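Local coordinates for protein carbonic anhydrase (Geobacillus kaustophilus, PDB 3VNP) that catalyses the reversible hydration of carbon dioxide to hydrogencarbonate as a homotrimeric gamma-class carbonic anhydrase that uses magnesium or zinc, at residues 77-82 with 153-158. Sequence-based numbering, arbitrary orientation.
Sequences GVTVGH and ERIRRE. With MG (magnesium ion), chain G.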
# COMPACT_ATOMS: atom_id res chain seq x y z
N GLY A 77 -7.13 -3.86 -22.07
CA GLY A 77 -5.80 -3.26 -22.19
C GLY A 77 -5.32 -2.27 -21.16
O GLY A 77 -4.25 -1.69 -21.32
N VAL A 78 -6.09 -2.06 -20.09
CA VAL A 78 -5.70 -1.11 -19.05
C VAL A 78 -4.52 -1.57 -18.22
O VAL A 78 -4.38 -2.76 -17.90
CB VAL A 78 -6.89 -0.80 -18.11
CG1 VAL A 78 -6.40 -0.08 -16.86
CG2 VAL A 78 -7.91 0.05 -18.83
N THR A 79 -3.66 -0.62 -17.87
CA THR A 79 -2.49 -0.89 -17.05
C THR A 79 -2.68 -0.17 -15.73
O THR A 79 -2.81 1.05 -15.70
CB THR A 79 -1.20 -0.37 -17.72
OG1 THR A 79 -0.76 -1.30 -18.71
CG2 THR A 79 -0.10 -0.19 -16.69
N VAL A 80 -2.71 -0.92 -14.64
CA VAL A 80 -2.86 -0.33 -13.31
C VAL A 80 -1.55 -0.56 -12.57
O VAL A 80 -1.18 -1.69 -12.25
CB VAL A 80 -4.04 -0.97 -12.52
CG1 VAL A 80 -4.13 -0.35 -11.13
CG2 VAL A 80 -5.35 -0.75 -13.26
N GLY A 81 -0.83 0.54 -12.32
CA GLY A 81 0.45 0.47 -11.65
C GLY A 81 0.41 -0.05 -10.22
O GLY A 81 -0.66 -0.22 -9.62
N HIS A 82 1.59 -0.30 -9.68
CA HIS A 82 1.75 -0.81 -8.33
C HIS A 82 1.00 -0.02 -7.28
O HIS A 82 0.89 1.19 -7.36
CB HIS A 82 3.23 -0.81 -7.94
CG HIS A 82 4.11 -1.57 -8.87
ND1 HIS A 82 4.07 -2.95 -8.97
CD2 HIS A 82 5.08 -1.16 -9.72
CE1 HIS A 82 4.98 -3.35 -9.83
NE2 HIS A 82 5.61 -2.29 -10.30
N GLU A 153 1.62 0.47 -25.31
CA GLU A 153 1.28 -0.77 -26.01
C GLU A 153 2.35 -1.79 -25.66
O GLU A 153 2.08 -2.99 -25.54
CB GLU A 153 1.24 -0.53 -27.53
CG GLU A 153 1.38 -1.77 -28.43
CD GLU A 153 0.27 -2.80 -28.24
OE1 GLU A 153 -0.90 -2.40 -28.03
OE2 GLU A 153 0.57 -4.02 -28.31
N ARG A 154 3.56 -1.29 -25.48
CA ARG A 154 4.70 -2.13 -25.13
C ARG A 154 4.52 -2.70 -23.72
O ARG A 154 4.79 -3.88 -23.48
CB ARG A 154 5.98 -1.28 -25.23
CG ARG A 154 7.25 -2.07 -25.48
CD ARG A 154 7.85 -2.62 -24.21
NE ARG A 154 8.10 -1.56 -23.23
CZ ARG A 154 8.64 -1.76 -22.03
NH1 ARG A 154 8.99 -2.98 -21.66
NH2 ARG A 154 8.82 -0.74 -21.21
N ILE A 155 4.06 -1.86 -22.80
CA ILE A 155 3.84 -2.28 -21.41
C ILE A 155 2.68 -3.27 -21.34
O ILE A 155 2.79 -4.34 -20.74
CB ILE A 155 3.52 -1.05 -20.51
CG1 ILE A 155 4.75 -0.15 -20.39
CG2 ILE A 155 3.07 -1.51 -19.13
CD1 ILE A 155 4.47 1.19 -19.71
N ARG A 156 1.57 -2.88 -21.95
CA ARG A 156 0.36 -3.69 -21.98
C ARG A 156 0.66 -5.11 -22.47
O ARG A 156 0.34 -6.09 -21.79
CB ARG A 156 -0.64 -2.99 -22.89
CG ARG A 156 -1.95 -3.69 -23.14
CD ARG A 156 -2.93 -2.67 -23.68
NE ARG A 156 -2.29 -1.77 -24.64
CZ ARG A 156 -2.40 -0.45 -24.62
NH1 ARG A 156 -3.13 0.15 -23.69
NH2 ARG A 156 -1.78 0.29 -25.53
N ARG A 157 1.29 -5.21 -23.63
CA ARG A 157 1.65 -6.49 -24.22
C ARG A 157 2.63 -7.26 -23.34
O ARG A 157 2.50 -8.47 -23.16
CB ARG A 157 2.26 -6.27 -25.61
CG ARG A 157 2.74 -7.53 -26.30
CD ARG A 157 3.45 -7.18 -27.59
NE ARG A 157 4.60 -6.30 -27.35
CZ ARG A 157 5.40 -5.84 -28.30
NH1 ARG A 157 5.19 -6.17 -29.57
NH2 ARG A 157 6.42 -5.04 -27.98
N GLU A 158 3.62 -6.55 -22.79
CA GLU A 158 4.62 -7.16 -21.92
C GLU A 158 3.98 -7.86 -20.72
O GLU A 158 4.39 -8.96 -20.34
CB GLU A 158 5.60 -6.11 -21.42
CG GLU A 158 6.56 -6.61 -20.34
CD GLU A 158 7.18 -5.48 -19.53
OE1 GLU A 158 7.86 -4.62 -20.13
OE2 GLU A 158 7.00 -5.44 -18.29
MG MG G . 6.75 -1.37 -12.35
O HOH W 1 5.91 -1.80 -14.65
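Arg156 lies along Gly77, whose bare backbone lets its aliphatic part lie close. From CB the chain sets out with CG anti to the backbone N (chi1 177°), and Arg156 CG lies 3.5 Å from Gly77 O, with Gly77 CA a little farther off. Arg156 CD lies over Gly77 CA, where a beta carbon on residue 77 would probably collide with it; the positive phi of Gly77 also suits a glycine. The bend at chi3 then turns the head back, and Arg156 NH1 gives a nearly straight hydrogen bond to Gly77 O (3.2 Å, 169°), in the guanidinium plane at its edge; the exact place of this oxygen is less sure. Arginine thus joins an aliphatic stem to a donor head. NH1 also reaches Asn94 O weakly, while Arg156 NE has a long salt bridge to Glu153 OE1 (3.7 Å). A leucine in place of Arg156 would probably leave Gly77 O without this donor and take away the distant positive charge beside Glu153. Beside Arg156, Thr79 OG1 meets Ile155 CG2 at 3.9 Å, the side chains crossing at about a right angle; the hydroxyl is satisfied by Asn57 OD1, and branched Ile155 fills between Thr79 and Leu96. Farther along, His82 binds magnesium with His65 and His87 of a neighbouring subunit. The contact lays C-terminal helix 146-170 against the left-handed beta-helix, at strand 79-80 and its parallel neighbour 96-97.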